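Local coordinates for conserved hypothetical protein (Bacteroides thetaiotaomicron, PDB 2HQY) that is of unknown function but binds coenzyme A and resembles the C-terminal domain of phosphatidylglycerol lysyltransferase, probably acting as an acyltransferase-like enzyme, at residues A[2-7]-A[81-86]; A[23-28]-A[228-233]; A[266-271]-A[288-293]. All blocks are in the same frame, centred on the assembly; numbering follows the deposited sequence. Where two conformers were deposited one is given.

Interaction 1: residues A[2-7]-A[81-86]; sequences IPFKDI and IEDADK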
# COMPACT_ATOMS: atom_id res chain seq x y z
N ILE A 2 19.35 -10.04 2.71
CA ILE A 2 18.57 -9.36 3.74
C ILE A 2 17.12 -9.79 3.58
O ILE A 2 16.51 -9.58 2.52
CB ILE A 2 18.71 -7.82 3.73
CG1 ILE A 2 20.17 -7.40 3.85
CG2 ILE A 2 17.87 -7.21 4.87
CD1 ILE A 2 20.41 -5.89 3.69
N PRO A 3 16.57 -10.44 4.63
CA PRO A 3 15.21 -10.95 4.55
C PRO A 3 14.22 -9.80 4.79
O PRO A 3 13.55 -9.77 5.83
CB PRO A 3 15.16 -11.94 5.71
CG PRO A 3 16.02 -11.27 6.76
CD PRO A 3 17.16 -10.67 5.96
N PHE A 4 14.17 -8.84 3.87
CA PHE A 4 13.23 -7.72 4.01
C PHE A 4 11.80 -8.24 4.00
O PHE A 4 11.45 -9.12 3.19
CB PHE A 4 13.41 -6.66 2.92
CG PHE A 4 14.52 -5.69 3.19
CD1 PHE A 4 14.40 -4.76 4.23
CD2 PHE A 4 15.70 -5.72 2.44
CE1 PHE A 4 15.43 -3.87 4.51
CE2 PHE A 4 16.74 -4.82 2.70
CZ PHE A 4 16.61 -3.89 3.73
N LYS A 5 10.98 -7.68 4.87
CA LYS A 5 9.57 -8.00 4.88
C LYS A 5 8.72 -6.75 4.92
O LYS A 5 9.13 -5.74 5.49
CB LYS A 5 9.22 -8.92 6.03
CG LYS A 5 9.84 -8.60 7.35
CD LYS A 5 10.26 -9.91 8.03
N ASP A 6 7.54 -6.85 4.32
CA ASP A 6 6.59 -5.74 4.36
C ASP A 6 6.23 -5.41 5.80
O ASP A 6 5.93 -6.29 6.61
CB ASP A 6 5.31 -6.10 3.61
CG ASP A 6 5.56 -6.47 2.18
OD1 ASP A 6 6.63 -6.12 1.62
OD2 ASP A 6 4.67 -7.15 1.62
N ILE A 7 6.21 -4.12 6.13
CA ILE A 7 5.81 -3.72 7.46
C ILE A 7 4.29 -3.96 7.65
O ILE A 7 3.51 -3.76 6.73
CB ILE A 7 6.18 -2.25 7.75
CG1 ILE A 7 6.09 -2.01 9.27
CG2 ILE A 7 5.33 -1.30 6.86
CD1 ILE A 7 6.53 -0.64 9.78
N ILE A 81 24.39 -1.57 1.10
CA ILE A 81 24.95 -1.21 -0.21
C ILE A 81 24.83 -2.37 -1.18
O ILE A 81 24.50 -2.19 -2.37
CB ILE A 81 26.43 -0.70 -0.08
CG1 ILE A 81 26.44 0.62 0.69
CG2 ILE A 81 27.07 -0.53 -1.48
CD1 ILE A 81 27.80 0.97 1.35
N GLU A 82 25.09 -3.58 -0.69
CA GLU A 82 24.98 -4.79 -1.50
C GLU A 82 23.53 -5.01 -1.92
O GLU A 82 23.26 -5.45 -3.03
CB GLU A 82 25.50 -6.02 -0.74
CG GLU A 82 27.02 -6.11 -0.73
CD GLU A 82 27.59 -6.97 0.40
OE1 GLU A 82 28.82 -7.19 0.41
OE2 GLU A 82 26.82 -7.42 1.29
N ASP A 83 22.61 -4.67 -1.03
CA ASP A 83 21.19 -4.78 -1.36
C ASP A 83 20.85 -3.81 -2.48
O ASP A 83 20.17 -4.20 -3.45
CB ASP A 83 20.32 -4.52 -0.13
CG ASP A 83 18.90 -4.96 -0.34
OD1 ASP A 83 18.67 -6.18 -0.41
OD2 ASP A 83 18.02 -4.09 -0.46
N ALA A 84 21.32 -2.56 -2.37
CA ALA A 84 21.09 -1.56 -3.40
C ALA A 84 21.70 -2.02 -4.74
O ALA A 84 21.07 -1.87 -5.78
CB ALA A 84 21.66 -0.23 -2.99
N ASP A 85 22.90 -2.59 -4.70
CA ASP A 85 23.53 -3.17 -5.91
C ASP A 85 22.61 -4.19 -6.58
O ASP A 85 22.43 -4.15 -7.82
CB ASP A 85 24.87 -3.85 -5.57
CG ASP A 85 25.95 -2.87 -5.15
OD1 ASP A 85 25.79 -1.64 -5.35
OD2 ASP A 85 26.98 -3.34 -4.62
N LYS A 86 22.03 -5.09 -5.79
CA LYS A 86 21.08 -6.09 -6.31
C LYS A 86 19.86 -5.45 -6.96
O LYS A 86 19.32 -5.98 -7.94
CB LYS A 86 20.64 -7.06 -5.21
CG LYS A 86 21.48 -8.32 -5.12
CD LYS A 86 21.01 -9.24 -3.99
CE LYS A 86 21.66 -8.86 -2.66
NZ LYS A 86 21.69 -9.99 -1.70
O HOH W 1 20.35 -8.22 0.30
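A small, partly buried packing contact sets Ile2 and Phe4, at the N terminus, against Asp83 of helix 73-87. No direct hydrogen bond crosses it. CD1 of Ile2 lies 4.1 Å from CB of Asp83, and CG2 of the same Ile2 covers one face of the Phe4 ring, off centre toward its rim. Phe4 itself meets the carboxylate: CE2 is 3.5 Å from Asp83 OD2, which approaches the ring obliquely, whereas OD1 sits at the ring edge, in its plane. The two planes are turned 54° apart. Because CG of Asp83 stands anti to its backbone N (chi1 -165°), the carboxylate reaches away from the helix to the ring. OD2 is held by a hydrogen bond with Tyr64 of strand 61-69 and a salt bridge to Lys55 of strand 51-58. A water donates to Asp83 OD1 at 2.7 Å and accepts from Ile2 N and, in the conformer given, from Lys86 NZ. Ile2 packs further on Ala46 and Ile48 of strand 44-48. The N-terminal segment, whose strand 5-6 pairs antiparallel with strand 44-48, thus packs beside helix 73-87 in a protein whose family belongs to the acetyltransferase clan, consistent with a GNAT-like fold.

Interaction 2: residues A[23-28]-A[228-233]; sequences DRRNCD and HETFGV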
# COMPACT_ATOMS: atom_id res chain seq x y z
N ASP A 23 17.78 7.33 20.40
CA ASP A 23 17.69 8.77 20.56
C ASP A 23 17.21 9.47 19.29
O ASP A 23 17.38 10.67 19.11
CB ASP A 23 19.00 9.34 21.16
CG ASP A 23 19.06 9.18 22.70
OD1 ASP A 23 18.03 9.42 23.42
OD2 ASP A 23 20.13 8.80 23.20
N ARG A 24 16.55 8.70 18.43
CA ARG A 24 16.00 9.24 17.18
C ARG A 24 14.63 9.87 17.41
O ARG A 24 13.74 9.23 17.95
CB ARG A 24 15.89 8.10 16.17
CG ARG A 24 17.22 7.35 16.03
CD ARG A 24 18.14 8.04 15.04
NE ARG A 24 17.66 7.73 13.71
CZ ARG A 24 18.07 6.70 12.97
NH1 ARG A 24 17.52 6.50 11.79
NH2 ARG A 24 19.03 5.87 13.42
N ARG A 25 14.47 11.12 16.99
CA ARG A 25 13.23 11.85 17.24
C ARG A 25 12.41 12.12 15.97
O ARG A 25 11.35 12.74 16.03
CB ARG A 25 13.54 13.15 17.98
CG ARG A 25 14.23 12.91 19.30
CD ARG A 25 14.37 14.19 20.08
NE ARG A 25 15.23 15.16 19.42
CZ ARG A 25 15.40 16.42 19.84
NH1 ARG A 25 14.74 16.88 20.90
NH2 ARG A 25 16.20 17.25 19.18
N ASN A 26 12.89 11.66 14.82
CA ASN A 26 12.18 12.03 13.60
C ASN A 26 10.87 11.26 13.40
O ASN A 26 10.76 10.05 13.73
CB ASN A 26 13.07 12.03 12.39
CG ASN A 26 13.51 10.67 12.02
OD1 ASN A 26 14.23 10.02 12.76
ND2 ASN A 26 13.12 10.25 10.82
N CYS A 27 9.87 11.98 12.89
CA CYS A 27 8.49 11.48 12.86
C CYS A 27 8.38 10.28 11.97
O CYS A 27 7.44 9.49 12.11
CB CYS A 27 7.51 12.58 12.40
SG CYS A 27 7.71 13.12 10.69
N ASP A 28 9.32 10.13 11.03
CA ASP A 28 9.25 8.97 10.12
C ASP A 28 9.45 7.64 10.84
O ASP A 28 9.22 6.58 10.25
CB ASP A 28 10.21 9.12 8.96
CG ASP A 28 9.79 10.26 8.03
OD1 ASP A 28 8.56 10.49 7.87
OD2 ASP A 28 10.67 10.92 7.46
N HIS A 228 11.34 7.21 23.56
CA HIS A 228 11.03 7.26 24.98
C HIS A 228 10.69 8.65 25.51
O HIS A 228 9.98 8.77 26.45
CB HIS A 228 12.15 6.64 25.79
CG HIS A 228 13.40 7.43 25.77
ND1 HIS A 228 14.34 7.30 24.79
CD2 HIS A 228 13.84 8.39 26.59
CE1 HIS A 228 15.31 8.15 25.00
NE2 HIS A 228 15.04 8.82 26.09
N GLU A 229 11.19 9.70 24.88
CA GLU A 229 10.94 11.07 25.27
C GLU A 229 10.31 12.03 24.22
O GLU A 229 10.29 13.21 24.41
CB GLU A 229 12.21 11.72 25.82
CG GLU A 229 13.31 11.80 24.83
CD GLU A 229 14.56 12.49 25.35
OE1 GLU A 229 14.62 12.80 26.52
OE2 GLU A 229 15.45 12.73 24.58
N THR A 230 9.81 11.46 23.14
CA THR A 230 9.26 12.25 22.03
C THR A 230 7.93 11.64 21.59
O THR A 230 7.86 10.46 21.28
CB THR A 230 10.23 12.32 20.81
OG1 THR A 230 11.56 12.63 21.26
CG2 THR A 230 9.76 13.35 19.77
N PHE A 231 6.89 12.46 21.62
CA PHE A 231 5.57 12.05 21.14
C PHE A 231 5.34 12.75 19.80
O PHE A 231 5.63 13.95 19.68
CB PHE A 231 4.52 12.51 22.15
CG PHE A 231 3.16 11.88 21.94
CD1 PHE A 231 2.82 10.71 22.61
CD2 PHE A 231 2.25 12.43 21.04
CE1 PHE A 231 1.56 10.11 22.42
CE2 PHE A 231 0.99 11.85 20.83
CZ PHE A 231 0.65 10.68 21.53
N GLY A 232 4.79 12.05 18.82
CA GLY A 232 4.57 12.65 17.50
C GLY A 232 3.09 12.91 17.32
O GLY A 232 2.26 12.04 17.57
N VAL A 233 2.74 14.12 16.89
CA VAL A 233 1.39 14.42 16.50
C VAL A 233 1.34 14.27 14.98
O VAL A 233 1.97 15.04 14.25
CB VAL A 233 0.94 15.85 16.96
CG1 VAL A 233 -0.49 16.14 16.50
CG2 VAL A 233 1.04 15.95 18.46
O HOH W 2 15.68 11.47 22.27
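The loop 23-28 runs beside the start of strand 230-238 without hydrogen bonding to it, the CA atoms of Arg25 and Thr230 coming within 6.2 Å of each other and those of Asp23 and His228 lying further apart. Where the backbones are nearest, the Arg25 and Thr230 side chains cross at about a right angle. OG1 of Thr230 rests against the aliphatic part of the arginine, 3.3 Å from CG of Arg25 and 3.4 Å from CD, and the hydroxyl is hydrogen-bonded to OD1 of Asn227. With chi3 bent to -64°, the arginine chain turns beyond these carbons, and its guanidinium makes a cation-pi contact with Tyr263. Nearer the surface, OD1 of Asp23 meets the edge of the His228 imidazole in its plane, 3.4 Å from CE1 of His228. The ring is fixed from elsewhere, ND1 bonding to Met20 O. OD1 of Asp23 also stands 4.4 Å from OE2 of Glu229. A water between these like charges donates to Glu229 OE2 at 2.6 Å and weakly to Asp23 OD1, which should ease their repulsion. This is loop-on-strand packing: with Asp23 and His228 at the surface, the loop between helices 12-19 and 31-36 lies along the first residues of strand 230-238, which pairs in parallel with strand 263-265.

Interaction 3: residues A[266-271]-A[288-293]; sequences REEDLG and LEKYMA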
# COMPACT_ATOMS: atom_id res chain seq x y z
N ARG A 266 5.73 17.77 15.72
CA ARG A 266 4.53 18.06 14.89
C ARG A 266 4.84 18.04 13.39
O ARG A 266 4.10 18.62 12.58
CB ARG A 266 3.86 19.37 15.33
CG ARG A 266 3.37 19.31 16.78
CD ARG A 266 2.77 20.61 17.31
NE ARG A 266 1.70 21.08 16.44
CZ ARG A 266 0.43 20.69 16.48
NH1 ARG A 266 -0.00 19.81 17.39
NH2 ARG A 266 -0.41 21.21 15.60
N GLU A 267 5.93 17.39 13.01
CA GLU A 267 6.23 17.04 11.61
C GLU A 267 6.62 18.25 10.75
O GLU A 267 7.12 19.26 11.26
CB GLU A 267 5.11 16.14 10.99
CG GLU A 267 4.69 15.05 12.01
CD GLU A 267 4.00 13.82 11.40
OE1 GLU A 267 3.40 13.91 10.31
OE2 GLU A 267 4.09 12.74 12.03
N GLU A 268 6.42 18.15 9.44
CA GLU A 268 7.11 19.04 8.50
C GLU A 268 6.20 20.13 7.95
O GLU A 268 4.97 20.01 8.03
CB GLU A 268 7.66 18.21 7.34
CG GLU A 268 8.53 17.07 7.80
CD GLU A 268 7.95 15.72 7.53
OE1 GLU A 268 6.71 15.54 7.72
OE2 GLU A 268 8.74 14.83 7.13
N ASP A 269 6.79 21.19 7.38
CA ASP A 269 5.98 22.20 6.70
C ASP A 269 5.83 21.96 5.19
O ASP A 269 5.03 22.65 4.55
CB ASP A 269 6.45 23.64 7.00
CG ASP A 269 7.87 23.95 6.52
OD1 ASP A 269 8.28 23.51 5.41
OD2 ASP A 269 8.58 24.69 7.26
N LEU A 270 6.60 21.01 4.65
CA LEU A 270 6.52 20.63 3.21
C LEU A 270 6.80 21.80 2.26
O LEU A 270 6.46 21.76 1.05
CB LEU A 270 5.16 19.96 2.89
CG LEU A 270 4.82 18.70 3.70
CD1 LEU A 270 3.52 18.06 3.20
CD2 LEU A 270 5.99 17.70 3.68
N GLY A 271 7.44 22.84 2.79
CA GLY A 271 7.71 24.03 1.99
C GLY A 271 6.49 24.89 1.70
O GLY A 271 6.56 25.81 0.86
N LEU A 288 14.44 19.99 13.18
CA LEU A 288 15.25 18.80 13.01
C LEU A 288 15.47 18.56 11.52
O LEU A 288 14.59 18.06 10.84
CB LEU A 288 14.54 17.59 13.66
CG LEU A 288 15.29 16.25 13.69
CD1 LEU A 288 16.53 16.28 14.62
CD2 LEU A 288 14.33 15.13 14.08
N GLU A 289 16.63 18.95 11.00
CA GLU A 289 16.94 18.75 9.58
C GLU A 289 17.15 17.28 9.26
O GLU A 289 17.58 16.51 10.12
CB GLU A 289 18.18 19.56 9.20
CG GLU A 289 18.13 20.96 9.73
CD GLU A 289 19.49 21.62 9.78
OE1 GLU A 289 20.50 20.96 10.17
OE2 GLU A 289 19.55 22.81 9.42
N LYS A 290 16.84 16.90 8.03
CA LYS A 290 16.98 15.51 7.62
C LYS A 290 17.79 15.47 6.35
O LYS A 290 17.42 16.11 5.35
CB LYS A 290 15.63 14.87 7.38
CG LYS A 290 14.72 14.92 8.59
CD LYS A 290 13.39 14.26 8.29
CE LYS A 290 12.45 14.48 9.44
NZ LYS A 290 11.07 14.01 9.10
N TYR A 291 18.91 14.76 6.40
CA TYR A 291 19.77 14.66 5.23
C TYR A 291 19.49 13.43 4.41
O TYR A 291 19.06 12.40 4.92
CB TYR A 291 21.26 14.73 5.61
CG TYR A 291 21.65 16.07 6.15
CD1 TYR A 291 22.26 17.02 5.33
CD2 TYR A 291 21.39 16.40 7.48
CE1 TYR A 291 22.60 18.27 5.83
CE2 TYR A 291 21.72 17.63 7.98
CZ TYR A 291 22.32 18.56 7.16
OH TYR A 291 22.64 19.78 7.68
N MET A 292 19.74 13.55 3.11
CA MET A 292 19.88 12.37 2.29
C MET A 292 21.37 12.16 2.09
O MET A 292 22.11 13.09 1.74
CB MET A 292 19.12 12.51 0.97
CG MET A 292 19.33 11.30 0.01
SD MET A 292 18.18 11.22 -1.38
CE MET A 292 19.02 12.26 -2.55
N ALA A 293 21.82 10.93 2.35
CA ALA A 293 23.22 10.55 2.19
C ALA A 293 23.27 9.53 1.06
O ALA A 293 22.73 8.41 1.18
CB ALA A 293 23.75 9.94 3.48
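Glu268 and Lys290 meet through side chains of contrasting shape: the glutamate is bent at chi2 (113°), while the lysine is fully extended beyond CG, with chi2 at 180°. The two cross at about a right angle, and only their charged ends come together. NZ of Lys290 gives a weak hydrogen bond to OE2 of Glu268 at 3.2 Å, part of a salt bridge that accounts for the whole contact. The ammonium has a stronger partner in Asp122 of strand 122-126, also a salt bridge, and a long, weak ion pair with Asp28. Three carboxylates thus gather round one lysine, whose positive charge would tend to offset their mutual repulsion.

Beyond Glu268 the chain folds into an Asx turn. OD1 of Asp269 accepts from the backbone N of Gly271 at 2.8 Å, with an N-H...O angle of 156°, the nitrogen lying on the anti side of the carboxylate. The other oxygen, OD2, is gripped by Arg118 and Arg276 in salt bridges and by the Tyr123 hydroxyl, so the acid at the head of the turn is firmly held. Leu270, within the turn, touches the coenzyme A, whereas the side chain of Glu268 stays about 9 Å from it. The salt bridge joins strand 286-295 to a loop that, through its Asx turn ahead of helix 273-281, contributes Leu270 to the coenzyme A pocket, next to Ile272 and Leu275 further along the chain.

Overall arrangement
From the N terminus, interaction 1 closes a loop of 73 residues, bringing the first segment to helix 73-87. Interaction 2 opens inside that loop, at 23-28, and closes far beyond it at 228-233, so the two cross along the chain. Interaction 3 follows both in series, with a short loop containing helix 273-281. In space, the 23-28 loop touches both segments of interaction 3, loop 266-271 through Cys27 on Glu267 and segment 288-293 through Asn26 on Leu288, besides the weak pair that Asp28 makes with Lys290. Of these segments, 266-271 reaches the coenzyme A. Interaction 1 stands apart, its centre about 25 Å from the centres of the other two, where the N terminus meets helix 73-87.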